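PDB 3QH6: CT296 from Chlamydia trachomatis, which is of unknown function but resembles Fe(II) 2-oxoglutarate-dependent enzymes in structure, as expected of a member of the cupin clan. Local coordinates for residues His11-Tyr14 with Phe15-His18; Leu26-Val29 with Ser30-Lys33; Leu126-Gly130 with Glu131-Asp135. One frame throughout, in Å; residues are numbered along the deposited sequence.

Contact 1 of 3, residues His11-Tyr14 with Phe15-His18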
loop_
_atom_site.group_PDB
_atom_site.type_symbol
_atom_site.label_atom_id
_atom_site.label_comp_id
_atom_site.label_asym_id
_atom_site.label_seq_id
_atom_site.Cartn_x
_atom_site.Cartn_y
_atom_site.Cartn_z
ATOM N N HIS A 11 -6.738 -8.588 13.734
ATOM C CA HIS A 11 -6.126 -7.607 12.849
ATOM C C HIS A 11 -6.863 -6.264 13.011
ATOM O O HIS A 11 -6.242 -5.198 13.118
ATOM C CB HIS A 11 -6.175 -8.071 11.389
ATOM C CG HIS A 11 -5.448 -9.355 11.139
ATOM N ND1 HIS A 11 -5.897 -10.302 10.239
ATOM C CD2 HIS A 11 -4.304 -9.846 11.669
ATOM C CE1 HIS A 11 -5.064 -11.333 10.235
ATOM N NE2 HIS A 11 -4.079 -11.076 11.083
ATOM N N LYS A 12 -8.189 -6.312 13.056
ATOM C CA LYS A 12 -8.963 -5.079 13.278
ATOM C C LYS A 12 -8.585 -4.443 14.604
ATOM O O LYS A 12 -8.411 -3.203 14.718
ATOM C CB LYS A 12 -10.482 -5.344 13.231
ATOM C CG LYS A 12 -11.054 -5.735 11.845
ATOM C CD LYS A 12 -12.458 -6.329 12.009
ATOM C CE LYS A 12 -13.017 -6.885 10.710
ATOM N NZ LYS A 12 -14.156 -6.050 10.229
ATOM N N ARG A 13 -8.427 -5.270 15.635
ATOM C CA ARG A 13 -8.134 -4.756 16.967
ATOM C C ARG A 13 -6.771 -4.137 17.008
ATOM O O ARG A 13 -6.591 -3.127 17.659
ATOM C CB ARG A 13 -8.225 -5.881 18.012
ATOM C CG ARG A 13 -9.650 -6.341 18.208
ATOM C CD ARG A 13 -9.764 -7.543 19.163
ATOM N NE ARG A 13 -11.142 -7.656 19.627
ATOM C CZ ARG A 13 -11.655 -8.710 20.247
ATOM N NH1 ARG A 13 -10.912 -9.790 20.464
ATOM N NH2 ARG A 13 -12.923 -8.686 20.638
ATOM N N TYR A 14 -5.807 -4.721 16.298
ATOM C CA TYR A 14 -4.462 -4.143 16.275
ATOM C C TYR A 14 -4.524 -2.753 15.606
ATOM O O TYR A 14 -3.952 -1.786 16.110
ATOM C CB TYR A 14 -3.483 -5.060 15.525
ATOM C CG TYR A 14 -2.029 -4.664 15.724
ATOM C CD1 TYR A 14 -1.293 -5.185 16.778
ATOM C CD2 TYR A 14 -1.410 -3.731 14.886
ATOM C CE1 TYR A 14 0.015 -4.830 16.980
ATOM C CE2 TYR A 14 -0.079 -3.359 15.092
ATOM C CZ TYR A 14 0.622 -3.921 16.141
ATOM O OH TYR A 14 1.935 -3.574 16.378
ATOM N N PHE A 15 -5.239 -2.663 14.483
ATOM C CA PHE A 15 -5.337 -1.393 13.748
ATOM C C PHE A 15 -6.068 -0.334 14.601
ATOM O O PHE A 15 -5.698 0.871 14.635
ATOM C CB PHE A 15 -6.046 -1.639 12.421
ATOM C CG PHE A 15 -6.205 -0.395 11.598
ATOM C CD1 PHE A 15 -7.365 0.325 11.653
ATOM C CD2 PHE A 15 -5.165 0.062 10.810
ATOM C CE1 PHE A 15 -7.502 1.499 10.897
ATOM C CE2 PHE A 15 -5.292 1.234 10.056
ATOM C CZ PHE A 15 -6.450 1.948 10.113
ATOM N N GLN A 16 -7.101 -0.775 15.316
ATOM C CA GLN A 16 -7.844 0.126 16.211
ATOM C C GLN A 16 -6.967 0.660 17.338
ATOM O O GLN A 16 -7.060 1.829 17.745
ATOM C CB GLN A 16 -9.055 -0.614 16.769
ATOM C CG GLN A 16 -10.152 -0.743 15.701
ATOM C CD GLN A 16 -11.096 -1.926 15.917
ATOM O OE1 GLN A 16 -11.832 -2.308 15.009
ATOM N NE2 GLN A 16 -11.098 -2.480 17.117
ATOM N N ASN A 17 -6.108 -0.210 17.858
ATOM C CA ASN A 17 -5.303 0.135 19.003
ATOM C C ASN A 17 -4.141 1.042 18.643
ATOM O O ASN A 17 -3.819 1.962 19.395
ATOM C CB ASN A 17 -4.813 -1.155 19.665
ATOM C CG ASN A 17 -4.109 -0.910 20.947
ATOM O OD1 ASN A 17 -3.028 -1.449 21.181
ATOM N ND2 ASN A 17 -4.708 -0.080 21.803
ATOM N N HIS A 18 -3.545 0.821 17.477
ATOM C CA HIS A 18 -2.296 1.479 17.077
ATOM C C HIS A 18 -2.432 2.473 15.934
ATOM O O HIS A 18 -1.572 3.345 15.778
ATOM C CB HIS A 18 -1.255 0.424 16.669
ATOM C CG HIS A 18 -0.904 -0.516 17.769
ATOM N ND1 HIS A 18 -0.024 -0.182 18.778
ATOM C CD2 HIS A 18 -1.367 -1.752 18.068
ATOM C CE1 HIS A 18 0.067 -1.189 19.630
ATOM N NE2 HIS A 18 -0.739 -2.152 19.225
#

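Contact 2 of 3, residues Leu26-Val29 with Ser30-Lys33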
loop_
_atom_site.group_PDB
_atom_site.type_symbol
_atom_site.label_atom_id
_atom_site.label_comp_id
_atom_site.label_asym_id
_atom_site.label_seq_id
_atom_site.Cartn_x
_atom_site.Cartn_y
_atom_site.Cartn_z
ATOM N N LEU A 26 1.217 -9.298 1.657
ATOM C CA LEU A 26 -0.069 -8.675 1.360
ATOM C C LEU A 26 -0.407 -8.808 -0.127
ATOM O O LEU A 26 -1.544 -9.097 -0.488
ATOM C CB LEU A 26 -0.041 -7.201 1.778
ATOM C CG LEU A 26 -1.335 -6.384 1.656
ATOM C CD1 LEU A 26 -2.456 -7.020 2.460
ATOM C CD2 LEU A 26 -1.103 -4.953 2.125
ATOM N N ALA A 27 0.594 -8.595 -0.979
ATOM C CA ALA A 27 0.422 -8.611 -2.424
ATOM C C ALA A 27 1.428 -9.598 -3.024
ATOM O O ALA A 27 2.534 -9.717 -2.496
ATOM C CB ALA A 27 0.648 -7.220 -2.979
ATOM N N PRO A 28 1.046 -10.305 -4.116
ATOM C CA PRO A 28 1.937 -11.289 -4.742
ATOM C C PRO A 28 3.249 -10.648 -5.138
ATOM O O PRO A 28 3.255 -9.603 -5.780
ATOM C CB PRO A 28 1.170 -11.725 -5.994
ATOM C CG PRO A 28 -0.260 -11.406 -5.719
ATOM C CD PRO A 28 -0.211 -10.156 -4.873
ATOM N N VAL A 29 4.350 -11.276 -4.763
ATOM C CA VAL A 29 5.668 -10.705 -5.003
ATOM C C VAL A 29 5.967 -10.485 -6.486
ATOM O O VAL A 29 6.664 -9.536 -6.837
ATOM C CB VAL A 29 6.760 -11.583 -4.358
ATOM C CG1 VAL A 29 8.140 -11.278 -4.964
ATOM C CG2 VAL A 29 6.747 -11.397 -2.846
ATOM N N SER A 30 5.438 -11.352 -7.358
ATOM C CA SER A 30 5.678 -11.250 -8.799
ATOM C C SER A 30 4.952 -10.065 -9.425
ATOM O O SER A 30 5.476 -9.407 -10.318
ATOM C CB SER A 30 5.261 -12.544 -9.505
ATOM O OG SER A 30 3.991 -12.982 -9.047
ATOM N N ASP A 31 3.739 -9.796 -8.959
ATOM C CA ASP A 31 3.027 -8.592 -9.368
ATOM C C ASP A 31 3.749 -7.319 -8.916
ATOM O O ASP A 31 3.767 -6.334 -9.650
ATOM C CB ASP A 31 1.602 -8.586 -8.815
ATOM C CG ASP A 31 0.721 -9.631 -9.483
ATOM O OD1 ASP A 31 1.070 -10.074 -10.609
ATOM O OD2 ASP A 31 -0.315 -10.004 -8.885
ATOM N N CYS A 32 4.331 -7.331 -7.723
ATOM C CA CYS A 32 5.084 -6.148 -7.272
ATOM C C CYS A 32 6.337 -5.864 -8.104
ATOM O O CYS A 32 6.557 -4.731 -8.506
ATOM C CB CYS A 32 5.450 -6.240 -5.795
ATOM S SG CYS A 32 4.011 -6.260 -4.760
ATOM N N LYS A 33 7.160 -6.878 -8.354
ATOM C CA LYS A 33 8.362 -6.707 -9.187
ATOM C C LYS A 33 8.047 -6.282 -10.626
ATOM O O LYS A 33 8.787 -5.493 -11.223
ATOM C CB LYS A 33 9.165 -8.013 -9.247
ATOM C CG LYS A 33 9.511 -8.609 -7.895
ATOM C CD LYS A 33 10.439 -7.713 -7.087
ATOM C CE LYS A 33 11.036 -8.475 -5.914
ATOM N NZ LYS A 33 11.943 -9.553 -6.371
#

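Contact 3 of 3, residues Leu126-Gly130 with Glu131-Asp135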
loop_
_atom_site.group_PDB
_atom_site.type_symbol
_atom_site.label_atom_id
_atom_site.label_comp_id
_atom_site.label_asym_id
_atom_site.label_seq_id
_atom_site.Cartn_x
_atom_site.Cartn_y
_atom_site.Cartn_z
ATOM N N LEU A 126 1.700 -1.930 4.599
ATOM C CA LEU A 126 1.331 -1.306 5.864
ATOM C C LEU A 126 0.082 -0.467 5.645
ATOM O O LEU A 126 0.108 0.428 4.794
ATOM C CB LEU A 126 2.505 -0.412 6.367
ATOM C CG LEU A 126 2.300 0.440 7.640
ATOM C CD1 LEU A 126 2.148 -0.451 8.881
ATOM C CD2 LEU A 126 3.448 1.422 7.853
ATOM N N PHE A 127 -1.019 -0.770 6.343
ATOM C CA PHE A 127 -2.179 0.117 6.321
ATOM C C PHE A 127 -1.975 1.112 7.461
ATOM O O PHE A 127 -1.618 0.703 8.557
ATOM C CB PHE A 127 -3.479 -0.597 6.623
ATOM C CG PHE A 127 -3.918 -1.578 5.545
ATOM C CD1 PHE A 127 -3.365 -2.856 5.496
ATOM C CD2 PHE A 127 -4.916 -1.222 4.633
ATOM C CE1 PHE A 127 -3.796 -3.794 4.542
ATOM C CE2 PHE A 127 -5.355 -2.152 3.654
ATOM C CZ PHE A 127 -4.791 -3.421 3.601
ATOM N N PHE A 128 -2.258 2.390 7.247
ATOM C CA PHE A 128 -2.123 3.345 8.336
ATOM C C PHE A 128 -2.930 4.590 8.027
ATOM O O PHE A 128 -3.305 4.819 6.884
ATOM C CB PHE A 128 -0.641 3.749 8.534
ATOM C CG PHE A 128 -0.029 4.517 7.350
ATOM C CD1 PHE A 128 0.071 5.908 7.379
ATOM C CD2 PHE A 128 0.464 3.837 6.235
ATOM C CE1 PHE A 128 0.630 6.603 6.313
ATOM C CE2 PHE A 128 1.018 4.518 5.156
ATOM C CZ PHE A 128 1.103 5.909 5.193
ATOM N N SER A 129 -3.174 5.434 9.027
ATOM C CA SER A 129 -3.754 6.719 8.698
ATOM C C SER A 129 -2.905 7.824 9.277
ATOM O O SER A 129 -2.140 7.605 10.184
ATOM C CB SER A 129 -5.228 6.812 9.126
ATOM O OG SER A 129 -5.375 7.189 10.461
ATOM N N GLY A 130 -3.031 9.014 8.725
ATOM C CA GLY A 130 -2.193 10.127 9.171
ATOM C C GLY A 130 -0.746 10.015 8.709
ATOM O O GLY A 130 -0.462 9.480 7.651
ATOM N N GLU A 131 0.179 10.534 9.501
ATOM C CA GLU A 131 1.617 10.508 9.147
ATOM C C GLU A 131 2.163 9.072 9.117
ATOM O O GLU A 131 1.724 8.218 9.886
ATOM C CB GLU A 131 2.411 11.341 10.168
ATOM C CG GLU A 131 1.851 12.787 10.288
ATOM C CD GLU A 131 2.921 13.848 10.181
ATOM O OE1 GLU A 131 4.107 13.517 10.401
ATOM O OE2 GLU A 131 2.572 15.017 9.882
ATOM N N TYR A 132 3.133 8.826 8.248
ATOM C CA TYR A 132 3.778 7.521 8.185
ATOM C C TYR A 132 4.379 7.187 9.551
ATOM O O TYR A 132 5.094 8.020 10.138
ATOM C CB TYR A 132 4.867 7.516 7.100
ATOM C CG TYR A 132 5.420 6.141 6.830
ATOM C CD1 TYR A 132 4.649 5.198 6.155
ATOM C CD2 TYR A 132 6.710 5.786 7.223
ATOM C CE1 TYR A 132 5.133 3.948 5.900
ATOM C CE2 TYR A 132 7.202 4.519 6.973
ATOM C CZ TYR A 132 6.401 3.608 6.312
ATOM O OH TYR A 132 6.846 2.346 6.032
ATOM N N PRO A 133 4.091 5.977 10.072
ATOM C CA PRO A 133 4.562 5.622 11.421
ATOM C C PRO A 133 6.019 5.242 11.458
ATOM O O PRO A 133 6.493 4.428 10.653
ATOM C CB PRO A 133 3.687 4.416 11.791
ATOM C CG PRO A 133 3.296 3.837 10.537
ATOM C CD PRO A 133 3.146 4.971 9.557
ATOM N N GLN A 134 6.723 5.815 12.427
ATOM C CA GLN A 134 8.146 5.581 12.585
ATOM C C GLN A 134 8.396 4.269 13.324
ATOM O O GLN A 134 7.621 3.867 14.201
ATOM C CB GLN A 134 8.790 6.766 13.317
ATOM C CG GLN A 134 8.658 8.090 12.560
ATOM C CD GLN A 134 9.276 8.040 11.167
ATOM O OE1 GLN A 134 8.574 8.103 10.151
ATOM N NE2 GLN A 134 10.594 7.929 11.118
ATOM N N ASP A 135 9.475 3.596 12.941
ATOM C CA ASP A 135 9.888 2.353 13.579
ATOM C C ASP A 135 8.842 1.248 13.453
ATOM O O ASP A 135 8.637 0.480 14.391
ATOM C CB ASP A 135 10.216 2.592 15.058
HETATM O O HOH W 1 -0.107 6.039 11.253
#

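Contact 1 of 3, residues His11-Tyr14 with Phe15-His18
The last two turns of helix 9-18, on the surface of this probably cupin-like fold, bring Tyr14 and His18 together one turn apart, ring against ring. CD2 of His18 sits over the middle of one tyrosine face, 3.5 Å from Tyr14 CZ. The two planes are inclined at 33° with centroids 4.2 Å apart, an oblique aromatic pair. Two torsions set this up: Tyr14 CG lies anti to its backbone N (chi1 -168°), which carries the phenol outward from the helix, while His18 CG stays beside its own N (chi1 -61°) and the imidazole reaches back to meet it. On the far face of the imidazole lies OD1 of Asn17, above the ring near its rim.

The backbone below is ordinary alpha helix. His18 N donates to Tyr14 O at 3.0 Å, so the pair of rings spans the same residues as this bond. Gln16 N binds Lys12 O at 2.8 Å, and the glutamine side chain folds back alongside that acceptor, its CG 3.2 Å from Lys12 O. Phe15 N closes on His11 O at 3.0 Å, and the Phe15 ring turns off toward the protein, where Ile21 of strand 20-23 and Leu84 and Thr85 of helix 77-85 receive it.

The charged ends look elsewhere: Lys12 pairs with Glu83 and Arg13 with Glu10. His11 lays its ring edge-to-face with Phe23, and its ND1 is bonded to His8 N. The helix therefore divides its chemistry by side: Phe15 is buried against the sheet and a neighbouring helix, while on an exposed side Tyr14 and His18 meet by ring contact, with the hydroxyl over the rim of one imidazole face, not in its plane.

Contact 2 of 3, residues Leu26-Val29 with Ser30-Lys33
Pro28 is the N-cap residue of helix 29-42, and the first turn of that helix closes over it. The firm part is the backbone and the inward side. Cys32 N donates to Pro28 O at 3.2 Å, lying in the carbonyl plane, and Lys33 N follows to Val29 O at 3.1 Å with a nearly straight N-H...O angle of 170°. Beneath this turn Cys32 is buried. Its SG, set beside the backbone N (chi1 -64°), points back past the cap and rests 3.9 Å from CB of Ala27, also buried. Leu117 packs on Cys32 from a loop, and a backbone hydrogen bond between Ala27 and Gly123 ties down the chain leading into the helix.

Toward the surface the side-chain ends fit more loosely. The base of Lys33 is still close, its CG 3.2 Å from Val29 O. Farther out, Val29 and Lys33 run side by side in the same direction, yet the nearest approach of their side chains is 4.1 Å, from Val29 CG1 to Lys33 CE. Bends at chi2 (-64°) and at the last torsion of the lysine bring CE alongside that methyl. Ser30 is exposed too, with OG no closer than 4.3 Å to Pro28 CB.

Between these two sides stands Asp31, which together with Pro28 faces helix 66-75 through Ile71 and Val75. Its carboxylate has a long, weak ion pair with Arg74 of the same helix. Asp31 OD2, the atom in that pair, comes in at the CB-CG side of the proline ring, 3.5 Å from Pro28 CG and a little farther from CB, a plain van der Waals approach to the ring's CH2 groups.

Contact 3 of 3, residues Leu126-Gly130 with Glu131-Asp135
Phe128 ends strand 125-128, a strand inside the antiparallel sheet, and the chain that turns away at Gly130 comes back to lay Tyr132 and Pro133 over its ring. Phe128 carries CG between its backbone N and carbonyl carbon (chi1 65°), which stands the phenyl up under the returning loop. Tyr132 has CG anti to its N instead (chi1 -171°), sending the phenol back along the strand. The outcome is an edge-to-face pair with planes at 86° and centroids 5.4 Å apart: the tyrosine edge at CD1 meets the phenylalanine face, 3.7 Å from Phe128 CZ.

Pro133 occupies part of the Phe128 face as well. Its CD makes a CH-pi contact, 4.2 Å from the ring centroid, and its CG turns to the neighbouring inward side chain of the strand. There Leu126 extends CD2 so that it meets Pro133 CG tip to tip at 3.6 Å. The same methyl crosses Tyr132 obliquely at CE1, so one branch of the leucine touches both proline and phenol. Tyr132 is fixed at its far end by a hydrogen bond from OH to Phe137 O, and Leu114 of strand 111-116 and Ile104 also pack on it.

Phe127, alternating with these two, faces the other side of the sheet and packs on Leu80, Ala81 and Leu84 of helix 77-85. At the turn, Gly130 has a positive phi, a backbone shape that favours glycine, and its O lies in plane at the edge of the Phe128 ring. A water bridges the mouth of the bend, donating to Ser129 O at 2.8 Å and to Glu131 O at 3.2 Å.

Contact 1 is a surface contact, about 17 Å from the chain's centre, whereas contacts 2 and 3 are partly buried, each about 11 Å from it and on opposite sides. Backbone helix bonds run through contact 1, near a helix end, and contact 2, at a helix start, with an aromatic pair added in contact 1; contact 3 relies on rings, a proline and a water. Elements are shared through strand 125-128: Phe15 CE2 of contact 1 packs 4.0 Å from Phe127 O, and Leu26 CD2 of contact 2 lies 3.8 Å from Phe127 CE1. Contacts 1 and 2 do not touch, their nearest atoms being about 9 Å apart; contact 3 touches both, through Phe127.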